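Local coordinates for protein dihydroorotase (Saccharomyces cerevisiae S288C, PDB 6L0H) that catalyses the interconversion of N-carbamoyl-L-aspartate (ureidosuccinic acid) and dihydroorotate, the third step of de novo pyrimidine synthesis, using two zinc ions per subunit, at residues 5-10 against 299-304; 209-214 against 285-290; 215-220 against 234-239; 242-247 against 292-297. One frame throughout, in Å; residues are numbered along the deposited sequence.

Contact 1: residues 5-10 against 299-304; sequences IDLGLT and NLKGFV
An Asx turn leads the chain off strand 4-6, an outermost strand of the antiparallel sheet, and at this turn Leu7 plugs against the first turn of helix 300-312. The turn is closed by Asp6 OD1, which takes the backbone N of Gly8 at 3.0 Å. With CG anti to its carbonyl carbon (chi1 -67°), Leu7 sends CD2 onto the helix backbone, 3.7 Å from Lys301 CA, and onto Leu300, whose CG is 3.8 Å from the same methyl; the two leucines cross at about a right angle. The other methyl, CD1, reaches Val304 CG2 at 4.2 Å, so one buried branched side chain bridges residues a helical turn apart. Lys301 runs its aliphatic part over the peptides of the turn, its CD 3.5 Å from Asp6 O, before bending at its end toward Asp306, with which NZ forms a salt bridge. Asp6 pairs instead with Lys324. Gly8, at a positive phi of 67° that favours glycine, lies beside Lys301 CE. Farther on, where the helix widens into a pi-type turn, Thr10 CA comes 3.3 Å from Val304 O in a CA-H...O contact. Thr10 OG1 has its own partners in Gly34 O and Ser36 N. The contact thus pins the N-terminal connection to the start of helix 300-312, with strand 324-328 beside it through Leu327 on Leu300, and helix 283-293 packing in through Ile284 on Leu7 and Phe291 on Leu300.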
loop_
_atom_site.group_PDB
_atom_site.type_symbol
_atom_site.label_atom_id
_atom_site.label_comp_id
_atom_site.label_asym_id
_atom_site.label_seq_id
_atom_site.Cartn_x
_atom_site.Cartn_y
_atom_site.Cartn_z
ATOM N N ILE A 5 -25.016 -12.838 24.888
ATOM C CA ILE A 5 -25.843 -12.620 23.705
ATOM C C ILE A 5 -25.970 -13.933 22.948
ATOM O O ILE A 5 -24.968 -14.499 22.500
ATOM C CB ILE A 5 -25.265 -11.537 22.787
ATOM C CG1 ILE A 5 -24.930 -10.273 23.569
ATOM C CG2 ILE A 5 -26.246 -11.210 21.686
ATOM C CD1 ILE A 5 -24.404 -9.168 22.683
ATOM N N ASP A 6 -27.203 -14.381 22.755
ATOM C CA ASP A 6 -27.496 -15.608 22.026
ATOM C C ASP A 6 -27.551 -15.269 20.540
ATOM O O ASP A 6 -28.497 -14.620 20.084
ATOM C CB ASP A 6 -28.822 -16.190 22.517
ATOM C CG ASP A 6 -29.166 -17.529 21.874
ATOM O OD1 ASP A 6 -28.634 -17.852 20.793
ATOM O OD2 ASP A 6 -30.005 -18.258 22.447
ATOM N N LEU A 7 -26.534 -15.692 19.781
ATOM C CA LEU A 7 -26.472 -15.411 18.350
ATOM C C LEU A 7 -27.026 -16.539 17.485
ATOM O O LEU A 7 -27.038 -16.405 16.258
ATOM C CB LEU A 7 -25.033 -15.108 17.930
ATOM C CG LEU A 7 -24.468 -13.813 18.496
ATOM C CD1 LEU A 7 -22.993 -13.699 18.152
ATOM C CD2 LEU A 7 -25.257 -12.604 17.981
ATOM N N GLY A 8 -27.470 -17.646 18.080
ATOM C CA GLY A 8 -28.031 -18.727 17.274
ATOM C C GLY A 8 -26.980 -19.391 16.396
ATOM O O GLY A 8 -25.847 -19.636 16.814
ATOM N N LEU A 9 -27.378 -19.730 15.170
ATOM C CA LEU A 9 -26.502 -20.401 14.210
ATOM C C LEU A 9 -25.787 -19.350 13.367
ATOM O O LEU A 9 -26.286 -18.896 12.335
ATOM C CB LEU A 9 -27.289 -21.387 13.359
ATOM C CG LEU A 9 -28.196 -22.354 14.137
ATOM C CD1 LEU A 9 -29.127 -23.156 13.186
ATOM C CD2 LEU A 9 -27.371 -23.281 15.029
ATOM N N THR A 10 -24.596 -18.971 13.813
ATOM C CA THR A 10 -23.787 -17.964 13.133
ATOM C C THR A 10 -23.303 -18.471 11.779
ATOM O O THR A 10 -23.017 -19.660 11.606
ATOM C CB THR A 10 -22.587 -17.628 14.003
ATOM O OG1 THR A 10 -22.051 -18.862 14.496
ATOM C CG2 THR A 10 -23.012 -16.786 15.197
ATOM N N ASN A 299 -28.389 -5.341 16.605
ATOM C CA ASN A 299 -28.354 -5.733 15.205
ATOM C C ASN A 299 -27.309 -6.804 14.913
ATOM O O ASN A 299 -27.182 -7.223 13.758
ATOM C CB ASN A 299 -28.143 -4.496 14.323
ATOM C CG ASN A 299 -29.439 -3.718 14.123
ATOM O OD1 ASN A 299 -30.482 -4.148 14.600
ATOM N ND2 ASN A 299 -29.380 -2.582 13.437
ATOM N N LEU A 300 -26.578 -7.262 15.929
ATOM C CA LEU A 300 -25.490 -8.209 15.695
ATOM C C LEU A 300 -26.002 -9.523 15.110
ATOM O O LEU A 300 -25.470 -10.017 14.106
ATOM C CB LEU A 300 -24.725 -8.460 16.995
ATOM C CG LEU A 300 -23.550 -9.436 16.860
ATOM C CD1 LEU A 300 -22.584 -8.989 15.735
ATOM C CD2 LEU A 300 -22.806 -9.610 18.181
ATOM N N LYS A 301 -27.062 -10.086 15.703
ATOM C CA LYS A 301 -27.533 -11.402 15.278
ATOM C C LYS A 301 -27.926 -11.402 13.805
ATOM O O LYS A 301 -27.601 -12.344 13.074
ATOM C CB LYS A 301 -28.712 -11.859 16.146
ATOM C CG LYS A 301 -29.149 -13.313 15.847
ATOM C CD LYS A 301 -29.951 -13.923 17.000
ATOM C CE LYS A 301 -30.622 -15.225 16.593
ATOM N NZ LYS A 301 -31.499 -15.040 15.410
ATOM N N GLY A 302 -28.590 -10.337 13.341
ATOM C CA GLY A 302 -28.956 -10.266 11.928
ATOM C C GLY A 302 -27.751 -10.338 11.005
ATOM O O GLY A 302 -27.755 -11.069 10.005
ATOM N N PHE A 303 -26.695 -9.580 11.334
ATOM C CA PHE A 303 -25.526 -9.484 10.450
ATOM C C PHE A 303 -24.705 -10.779 10.414
ATOM O O PHE A 303 -24.236 -11.178 9.340
ATOM C CB PHE A 303 -24.646 -8.313 10.884
ATOM C CG PHE A 303 -23.359 -8.190 10.111
ATOM C CD1 PHE A 303 -23.361 -7.778 8.789
ATOM C CD2 PHE A 303 -22.139 -8.465 10.728
ATOM C CE1 PHE A 303 -22.162 -7.650 8.072
ATOM C CE2 PHE A 303 -20.944 -8.342 10.024
ATOM C CZ PHE A 303 -20.961 -7.941 8.681
ATOM N N VAL A 304 -24.497 -11.440 11.565
ATOM C CA VAL A 304 -23.676 -12.653 11.619
ATOM C C VAL A 304 -24.496 -13.941 11.598
ATOM O O VAL A 304 -23.906 -15.036 11.692
ATOM C CB VAL A 304 -22.754 -12.676 12.863
ATOM C CG1 VAL A 304 -21.781 -11.506 12.858
ATOM C CG2 VAL A 304 -23.565 -12.703 14.151
#

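Contact 2: residues 209-214 against 285-290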
loop_
_atom_site.group_PDB
_atom_site.type_symbol
_atom_site.label_atom_id
_atom_site.label_comp_id
_atom_site.label_asym_id
_atom_site.label_seq_id
_atom_site.Cartn_x
_atom_site.Cartn_y
_atom_site.Cartn_z
ATOM N N LEU A 209 -19.405 -8.376 4.270
ATOM C CA LEU A 209 -18.438 -7.473 4.871
ATOM C C LEU A 209 -17.527 -8.252 5.812
ATOM O O LEU A 209 -18.018 -9.027 6.641
ATOM C CB LEU A 209 -19.155 -6.364 5.628
ATOM C CG LEU A 209 -20.038 -5.496 4.734
ATOM C CD1 LEU A 209 -20.909 -4.554 5.594
ATOM C CD2 LEU A 209 -19.133 -4.726 3.770
ATOM N N THR A 210 -16.214 -8.020 5.710
ATOM C CA THR A 210 -15.246 -8.727 6.538
ATOM C C THR A 210 -15.145 -8.055 7.896
ATOM O O THR A 210 -15.652 -6.951 8.108
ATOM C CB THR A 210 -13.856 -8.757 5.877
ATOM O OG1 THR A 210 -13.296 -7.438 5.876
ATOM C CG2 THR A 210 -13.927 -9.265 4.447
ATOM N N ALA A 211 -14.464 -8.726 8.827
ATOM C CA ALA A 211 -14.119 -8.072 10.082
ATOM C C ALA A 211 -13.069 -6.995 9.856
ATOM O O ALA A 211 -13.233 -5.855 10.304
ATOM C CB ALA A 211 -13.610 -9.098 11.104
ATOM N N HIS A 212 -12.009 -7.315 9.102
ATOM C CA HIS A 212 -10.869 -6.403 9.066
ATOM C C HIS A 212 -11.184 -5.094 8.343
ATOM O O HIS A 212 -10.635 -4.057 8.726
ATOM C CB HIS A 212 -9.620 -7.089 8.484
ATOM C CG HIS A 212 -9.853 -7.872 7.225
ATOM N ND1 HIS A 212 -10.395 -9.143 7.223
ATOM C CD2 HIS A 212 -9.559 -7.584 5.934
ATOM C CE1 HIS A 212 -10.454 -9.591 5.978
ATOM N NE2 HIS A 212 -9.947 -8.667 5.178
ATOM N N HIS A 213 -12.042 -5.098 7.308
ATOM C CA HIS A 213 -12.400 -3.832 6.654
ATOM C C HIS A 213 -13.267 -2.923 7.526
ATOM O O HIS A 213 -13.545 -1.780 7.135
ATOM C CB HIS A 213 -13.103 -4.075 5.311
ATOM C CG HIS A 213 -12.214 -4.676 4.270
ATOM N ND1 HIS A 213 -12.365 -5.974 3.827
ATOM C CD2 HIS A 213 -11.143 -4.172 3.610
ATOM C CE1 HIS A 213 -11.436 -6.239 2.927
ATOM N NE2 HIS A 213 -10.683 -5.163 2.775
ATOM N N LEU A 214 -13.776 -3.431 8.638
ATOM C CA LEU A 214 -14.473 -2.621 9.615
ATOM C C LEU A 214 -13.512 -1.880 10.539
ATOM O O LEU A 214 -13.956 -1.014 11.293
ATOM C CB LEU A 214 -15.402 -3.530 10.441
ATOM C CG LEU A 214 -16.867 -3.735 10.057
ATOM C CD1 LEU A 214 -17.077 -3.844 8.586
ATOM C CD2 LEU A 214 -17.478 -4.947 10.766
ATOM N N PRO A 285 -16.082 -12.520 17.845
ATOM C CA PRO A 285 -15.624 -11.462 18.762
ATOM C C PRO A 285 -15.075 -10.211 18.060
ATOM O O PRO A 285 -15.285 -9.104 18.583
ATOM C CB PRO A 285 -14.546 -12.174 19.599
ATOM C CG PRO A 285 -14.972 -13.586 19.608
ATOM C CD PRO A 285 -15.553 -13.839 18.242
ATOM N N TYR A 286 -14.386 -10.323 16.905
ATOM C CA TYR A 286 -13.977 -9.105 16.195
ATOM C C TYR A 286 -15.190 -8.260 15.824
ATOM O O TYR A 286 -15.173 -7.034 15.960
ATOM C CB TYR A 286 -13.202 -9.408 14.901
ATOM C CG TYR A 286 -11.833 -10.048 15.006
ATOM C CD1 TYR A 286 -10.781 -9.435 15.692
ATOM C CD2 TYR A 286 -11.581 -11.257 14.366
ATOM C CE1 TYR A 286 -9.515 -10.033 15.752
ATOM C CE2 TYR A 286 -10.349 -11.865 14.435
ATOM C CZ TYR A 286 -9.310 -11.252 15.115
ATOM O OH TYR A 286 -8.090 -11.895 15.137
ATOM N N ILE A 287 -16.233 -8.897 15.288
ATOM C CA ILE A 287 -17.415 -8.156 14.849
ATOM C C ILE A 287 -18.132 -7.540 16.041
ATOM O O ILE A 287 -18.614 -6.400 15.977
ATOM C CB ILE A 287 -18.363 -9.081 14.058
ATOM C CG1 ILE A 287 -17.648 -9.679 12.849
ATOM C CG2 ILE A 287 -19.638 -8.335 13.665
ATOM C CD1 ILE A 287 -17.146 -8.600 11.831
ATOM N N ALA A 288 -18.221 -8.297 17.138
ATOM C CA ALA A 288 -18.880 -7.812 18.345
ATOM C C ALA A 288 -18.267 -6.507 18.812
ATOM O O ALA A 288 -18.979 -5.626 19.297
ATOM C CB ALA A 288 -18.783 -8.855 19.458
ATOM N N GLN A 289 -16.937 -6.397 18.730
ATOM C CA GLN A 289 -16.257 -5.153 19.086
ATOM C C GLN A 289 -16.825 -3.978 18.298
ATOM O O GLN A 289 -17.101 -2.913 18.857
ATOM C CB GLN A 289 -14.753 -5.293 18.831
ATOM C CG GLN A 289 -13.874 -4.387 19.687
ATOM C CD GLN A 289 -13.923 -4.766 21.171
ATOM O OE1 GLN A 289 -13.822 -5.940 21.534
ATOM N NE2 GLN A 289 -14.092 -3.765 22.034
ATOM N N VAL A 290 -16.998 -4.158 16.987
ATOM C CA VAL A 290 -17.509 -3.075 16.151
ATOM C C VAL A 290 -18.935 -2.724 16.548
ATOM O O VAL A 290 -19.276 -1.547 16.732
ATOM C CB VAL A 290 -17.429 -3.461 14.665
ATOM C CG1 VAL A 290 -18.135 -2.410 13.832
ATOM C CG2 VAL A 290 -15.975 -3.652 14.246
#
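The loop 209-214, turned into helical backbone angles from Ala211 onward, draws alongside helix 283-293 with CA atoms 5.8 Å apart at Ala211 and Ile287, widening to 7.2 Å at Leu214 and Val290. At the close end a methyl makes the contact: Ala211 CB touches Ile287 CD1 at 3.6 Å and, in a roughly perpendicular direction, Tyr286 CB. Ile287 bends back at chi2 (-61°), which carries CD1 inward to touch Leu214 CD2 as well, at 3.8 Å. At the wider end the larger Leu214 spans the distance, its CB 3.8 Å from Val290 CG2 and its CD2 lying against both valine methyls, the two side chains crossing at about a right angle. Putting an alanine at Val290 removes both of those methyls and would probably open a gap beside Leu214, leaving the leucine freer to turn. The loop is also held by bonds of its own around Thr210. Thr210 OG1 accepts the backbone N of His213 at 3.0 Å in a nearly straight bond (165°) that makes an ST motif, shares a 2.7 Å hydrogen bond with His213 ND1, and lies over the centre of the His212 ring; His213 NE2 bonds onward to Pro231 O. That same threonine side chain is about 4 Å from those of His180 and Asp258, both zinc ligands by similarity. The chemistry therefore divides: the join to the helix is buried and wholly apolar, while the hydrogen-bonded turn neighbours the zinc ligands through Thr210.

Contact 3: residues 215-220 against 234-239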
loop_
_atom_site.group_PDB
_atom_site.type_symbol
_atom_site.label_atom_id
_atom_site.label_comp_id
_atom_site.label_asym_id
_atom_site.label_seq_id
_atom_site.Cartn_x
_atom_site.Cartn_y
_atom_site.Cartn_z
ATOM N N PHE A 215 -12.222 -2.222 10.524
ATOM C CA PHE A 215 -11.182 -1.597 11.342
ATOM C C PHE A 215 -10.121 -0.878 10.526
ATOM O O PHE A 215 -9.648 0.180 10.934
ATOM C CB PHE A 215 -10.450 -2.658 12.193
ATOM C CG PHE A 215 -11.276 -3.283 13.305
ATOM C CD1 PHE A 215 -12.049 -4.417 13.067
ATOM C CD2 PHE A 215 -11.199 -2.794 14.613
ATOM C CE1 PHE A 215 -12.756 -5.036 14.101
ATOM C CE2 PHE A 215 -11.921 -3.401 15.649
ATOM C CZ PHE A 215 -12.694 -4.526 15.383
ATOM N N LEU A 216 -9.746 -1.422 9.376
ATOM C CA LEU A 216 -8.536 -1.025 8.669
ATOM C C LEU A 216 -8.800 0.091 7.684
ATOM O O LEU A 216 -9.890 0.222 7.110
ATOM C CB LEU A 216 -7.909 -2.185 7.894
ATOM C CG LEU A 216 -7.467 -3.377 8.723
ATOM C CD1 LEU A 216 -6.918 -4.465 7.804
ATOM C CD2 LEU A 216 -6.458 -2.971 9.805
ATOM N N THR A 217 -7.743 0.857 7.472
ATOM C CA THR A 217 -7.626 1.933 6.518
ATOM C C THR A 217 -6.274 1.760 5.815
ATOM O O THR A 217 -5.433 0.950 6.239
ATOM C CB THR A 217 -7.788 3.257 7.295
ATOM O OG1 THR A 217 -9.094 3.792 7.058
ATOM C CG2 THR A 217 -6.731 4.249 7.003
ATOM N N ILE A 218 -6.070 2.495 4.714
ATOM C CA ILE A 218 -4.822 2.389 3.960
ATOM C C ILE A 218 -3.609 2.574 4.864
ATOM O O ILE A 218 -2.593 1.889 4.694
ATOM C CB ILE A 218 -4.794 3.385 2.777
ATOM C CG1 ILE A 218 -3.481 3.221 2.004
ATOM C CG2 ILE A 218 -4.968 4.838 3.253
ATOM C CD1 ILE A 218 -3.500 3.847 0.628
ATOM N N ASP A 219 -3.699 3.473 5.850
ATOM C CA ASP A 219 -2.592 3.658 6.787
ATOM C C ASP A 219 -2.230 2.384 7.538
ATOM O O ASP A 219 -1.066 2.202 7.904
ATOM C CB ASP A 219 -2.905 4.763 7.785
ATOM C CG ASP A 219 -2.508 6.132 7.274
ATOM O OD1 ASP A 219 -2.367 6.273 6.045
ATOM O OD2 ASP A 219 -2.353 7.058 8.097
ATOM N N ASP A 220 -3.198 1.511 7.808
ATOM C CA ASP A 220 -2.880 0.326 8.584
ATOM C C ASP A 220 -2.068 -0.693 7.801
ATOM O O ASP A 220 -1.340 -1.481 8.416
ATOM C CB ASP A 220 -4.157 -0.334 9.101
ATOM C CG ASP A 220 -4.972 0.578 9.970
ATOM O OD1 ASP A 220 -4.448 1.039 11.003
ATOM O OD2 ASP A 220 -6.138 0.842 9.618
ATOM N N LYS A 234 -9.263 0.870 2.184
ATOM C CA LYS A 234 -9.233 2.138 1.457
ATOM C C LYS A 234 -9.269 3.296 2.454
ATOM O O LYS A 234 -8.491 3.271 3.413
ATOM C CB LYS A 234 -10.335 2.115 0.407
ATOM C CG LYS A 234 -10.161 0.914 -0.552
ATOM C CD LYS A 234 -11.239 0.818 -1.605
ATOM C CE LYS A 234 -10.851 -0.197 -2.687
ATOM N NZ LYS A 234 -10.543 -1.566 -2.147
ATOM N N LEU A 235 -10.094 4.305 2.267
ATOM C CA LEU A 235 -10.005 5.559 3.008
ATOM C C LEU A 235 -10.949 5.596 4.198
ATOM O O LEU A 235 -11.973 4.901 4.225
ATOM C CB LEU A 235 -10.349 6.723 2.080
ATOM C CG LEU A 235 -9.418 6.872 0.886
ATOM C CD1 LEU A 235 -9.637 8.245 0.270
ATOM C CD2 LEU A 235 -7.964 6.690 1.315
ATOM N N PRO A 236 -10.685 6.491 5.159
ATOM C CA PRO A 236 -11.612 6.637 6.290
ATOM C C PRO A 236 -13.060 6.762 5.892
ATOM O O PRO A 236 -13.903 6.158 6.568
ATOM C CB PRO A 236 -11.112 7.919 6.983
ATOM C CG PRO A 236 -9.646 7.926 6.709
ATOM C CD PRO A 236 -9.480 7.339 5.334
ATOM N N ASN A 237 -13.411 7.511 4.830
ATOM C CA ASN A 237 -14.843 7.619 4.591
ATOM C C ASN A 237 -15.379 6.265 4.088
ATOM O O ASN A 237 -16.573 5.972 4.226
ATOM C CB ASN A 237 -15.219 8.665 3.560
ATOM C CG ASN A 237 -16.749 8.945 3.531
ATOM O OD1 ASN A 237 -17.632 8.087 3.782
ATOM N ND2 ASN A 237 -17.061 10.156 3.071
ATOM N N ASP A 238 -14.543 5.478 3.401
ATOM C CA ASP A 238 -14.991 4.144 2.991
ATOM C C ASP A 238 -15.243 3.279 4.221
ATOM O O ASP A 238 -16.302 2.648 4.334
ATOM C CB ASP A 238 -13.992 3.479 2.046
ATOM C CG ASP A 238 -13.810 4.226 0.725
ATOM O OD1 ASP A 238 -14.793 4.368 -0.041
ATOM O OD2 ASP A 238 -12.683 4.697 0.451
ATOM N N LYS A 239 -14.280 3.244 5.155
ATOM C CA LYS A 239 -14.478 2.505 6.397
ATOM C C LYS A 239 -15.787 2.896 7.080
ATOM O O LYS A 239 -16.527 2.024 7.540
ATOM C CB LYS A 239 -13.316 2.725 7.361
ATOM C CG LYS A 239 -13.488 1.915 8.675
ATOM C CD LYS A 239 -12.246 1.947 9.577
ATOM C CE LYS A 239 -12.354 3.014 10.654
ATOM N NZ LYS A 239 -11.185 2.928 11.580
#
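Lys234 O is approached by two donors from the loop leading into the short, weakly bonded helix 218-221: the backbone N of Ile218, 2.9 Å away and in the carbonyl plane, and the weaker CA-H of Thr217, with CA at 3.5 Å. The bond ties the beginnings of two helices together, for Leu235, next in the chain, is the N-cap of helix 236-247. Each start is held by an aspartate three residues on: Thr217 N gives a 2.7 Å bond to Asp220 OD2, and Leu235 N gives one of 3.2 Å to Asp238 OD2, both oxygens using the anti lone pair. Between the two turns, Thr217 OG1 rests against the peptide and ring of Pro236, 3.7 Å from its N, without a hydrogen bond there. Ile218 and Leu235 lie side by side pointing the same way, CG2 4.0 Å from CD2, and both also pack on the second subunit, through Leu154 and His152 of that chain. Asp219 bonds to Ser142 and Val153 of the same neighbour, placing the paired turns at the dimer interface. The Lys234 side chain leaves the contact, its NZ held by Val232 O and Thr182 OG1. Lys239 closes the opposite end of the contact: a bend at chi3 (96°) brings its chain past the Phe215 carbonyl, and NZ reaches Phe215 O at 3.2 Å from above the carbonyl plane, 43° out of it.

Contact 4: residues 242-247 against 292-297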
loop_
_atom_site.group_PDB
_atom_site.type_symbol
_atom_site.label_atom_id
_atom_site.label_comp_id
_atom_site.label_asym_id
_atom_site.label_seq_id
_atom_site.Cartn_x
_atom_site.Cartn_y
_atom_site.Cartn_z
ATOM N N LEU A 242 -18.751 1.325 5.413
ATOM C CA LEU A 242 -18.839 -0.127 5.643
ATOM C C LEU A 242 -19.399 -0.431 7.024
ATOM O O LEU A 242 -20.210 -1.350 7.186
ATOM C CB LEU A 242 -17.472 -0.802 5.495
ATOM C CG LEU A 242 -16.730 -0.526 4.196
ATOM C CD1 LEU A 242 -15.348 -1.182 4.211
ATOM C CD2 LEU A 242 -17.556 -1.024 3.015
ATOM N N VAL A 243 -18.963 0.322 8.037
ATOM C CA VAL A 243 -19.452 0.106 9.396
ATOM C C VAL A 243 -20.949 0.405 9.485
ATOM O O VAL A 243 -21.721 -0.361 10.081
ATOM C CB VAL A 243 -18.631 0.959 10.376
ATOM C CG1 VAL A 243 -19.175 0.823 11.771
ATOM C CG2 VAL A 243 -17.164 0.544 10.326
ATOM N N LYS A 244 -21.386 1.514 8.881
ATOM C CA LYS A 244 -22.812 1.832 8.883
ATOM C C LYS A 244 -23.615 0.762 8.159
ATOM O O LYS A 244 -24.711 0.395 8.604
ATOM C CB LYS A 244 -23.061 3.198 8.242
ATOM C CG LYS A 244 -22.440 4.350 8.996
ATOM C CD LYS A 244 -23.003 4.460 10.397
ATOM C CE LYS A 244 -22.887 5.891 10.911
ATOM N NZ LYS A 244 -22.567 5.908 12.364
ATOM N N ALA A 245 -23.113 0.275 7.020
ATOM C CA ALA A 245 -23.800 -0.831 6.369
ATOM C C ALA A 245 -23.868 -2.042 7.295
ATOM O O ALA A 245 -24.919 -2.684 7.410
ATOM C CB ALA A 245 -23.125 -1.193 5.044
ATOM N N ALA A 246 -22.763 -2.358 7.987
ATOM C CA ALA A 246 -22.739 -3.590 8.770
ATOM C C ALA A 246 -23.767 -3.551 9.898
ATOM O O ALA A 246 -24.380 -4.576 10.212
ATOM C CB ALA A 246 -21.341 -3.864 9.322
ATOM N N VAL A 247 -23.955 -2.386 10.528
ATOM C CA VAL A 247 -24.864 -2.250 11.664
ATOM C C VAL A 247 -26.244 -1.750 11.235
ATOM O O VAL A 247 -27.102 -1.511 12.090
ATOM C CB VAL A 247 -24.276 -1.334 12.751
ATOM C CG1 VAL A 247 -22.908 -1.815 13.180
ATOM C CG2 VAL A 247 -24.229 0.101 12.250
ATOM N N GLU A 292 -20.489 -3.234 19.348
ATOM C CA GLU A 292 -20.490 -2.555 20.638
ATOM C C GLU A 292 -20.150 -1.078 20.473
ATOM O O GLU A 292 -20.879 -0.201 20.953
ATOM C CB GLU A 292 -19.506 -3.223 21.598
ATOM C CG GLU A 292 -19.490 -2.538 22.970
ATOM C CD GLU A 292 -18.702 -3.298 24.023
ATOM O OE1 GLU A 292 -18.267 -4.428 23.747
ATOM O OE2 GLU A 292 -18.516 -2.770 25.140
ATOM N N GLU A 293 -19.033 -0.787 19.801
ATOM C CA GLU A 293 -18.584 0.595 19.627
ATOM C C GLU A 293 -19.615 1.456 18.907
ATOM O O GLU A 293 -19.618 2.680 19.080
ATOM C CB GLU A 293 -17.224 0.623 18.904
ATOM C CG GLU A 293 -16.117 0.066 19.806
ATOM C CD GLU A 293 -14.729 -0.069 19.173
ATOM O OE1 GLU A 293 -14.526 0.283 17.981
ATOM O OE2 GLU A 293 -13.831 -0.544 19.907
ATOM N N GLN A 294 -20.458 0.862 18.062
ATOM C CA GLN A 294 -21.500 1.612 17.366
ATOM C C GLN A 294 -22.822 1.625 18.125
ATOM O O GLN A 294 -23.828 2.098 17.583
ATOM C CB GLN A 294 -21.722 1.035 15.967
ATOM C CG GLN A 294 -20.499 1.114 15.097
ATOM C CD GLN A 294 -20.026 2.528 14.929
ATOM O OE1 GLN A 294 -18.984 2.904 15.454
ATOM N NE2 GLN A 294 -20.789 3.326 14.198
ATOM N N ASN A 295 -22.835 1.122 19.356
ATOM C CA ASN A 295 -24.054 0.994 20.152
ATOM C C ASN A 295 -25.157 0.301 19.352
ATOM O O ASN A 295 -26.305 0.749 19.296
ATOM C CB ASN A 295 -24.517 2.357 20.669
ATOM C CG ASN A 295 -25.409 2.236 21.883
ATOM O OD1 ASN A 295 -25.027 1.630 22.885
ATOM N ND2 ASN A 295 -26.604 2.809 21.802
ATOM N N ALA A 296 -24.803 -0.831 18.739
ATOM C CA ALA A 296 -25.736 -1.494 17.837
ATOM C C ALA A 296 -25.744 -3.011 18.039
ATOM O O ALA A 296 -26.037 -3.760 17.104
ATOM C CB ALA A 296 -25.409 -1.141 16.379
ATOM N N LEU A 297 -25.472 -3.465 19.267
ATOM C CA LEU A 297 -25.451 -4.893 19.571
ATOM C C LEU A 297 -26.778 -5.584 19.257
ATOM O O LEU A 297 -26.796 -6.791 18.968
ATOM C CB LEU A 297 -25.079 -5.088 21.030
ATOM C CG LEU A 297 -23.578 -4.871 21.212
ATOM C CD1 LEU A 297 -23.220 -4.758 22.676
ATOM C CD2 LEU A 297 -22.811 -6.034 20.549
#
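The flat amide of Gln294 has Val243 CG1 lying over it, 3.7 Å from CD and 3.6 Å from CG, while its NE2 is approached by Lys244 NZ at 3.6 Å. The last pair brings two nitrogen donors near each other without a hydrogen bond. Gln294 stands where helix 283-293 gives out in a Schellman motif: Asn295, at a positive phi of 50°, is the C-prime residue, with Asn295 N bonded to Glu292 O at 2.9 Å and Ala296 N to Phe291 O. This reversal presents Gln294 and Ala296 to the last turns of helix 236-247. The glutamine chain bends at chi2 (-59°), which folds its amide across Val243, and its CB still touches Val247 CG1 at 4.2 Å. Cutting Gln294 back to an alanine takes away CG and the amide, and is likely to leave Val243 CG1 without its cover. Exposure grades across the contact, from the solvent-facing Lys244 to the buried methyl of Ala296. Val243 and Val247 also pack on Val290 and Phe291 of helix 283-293, so the Schellman turn extends an existing helix-helix join. Near the end of helix 236-247, Val247 O accepts from Asn299 ND2, tying in the chain that leads to the next helix. At the inner edge of the contact, Ala296 CB meets Val247 CB at 3.8 Å.

Overall arrangement
Contact 2 is the buried one, all its touching residues enclosed and joined by apolar groups alone; contact 4, using the same helix 283-293 about 9 Å away between centres, is its surface continuation, with a lysine and an amide at the rim. Contacts 3 and 4 share helix 236-247, one at its start and one at its end, yet only contact 3 is sewn with hydrogen bonds between its segments, and contact 3 is the one that touches the second subunit. Contact 1, partly buried, closes a chain loop that contains the other three. Ile287 packs on Leu300 and Val304, linking contacts 1 and 2, while Phe215 of contact 3 meets Val290 of contact 2.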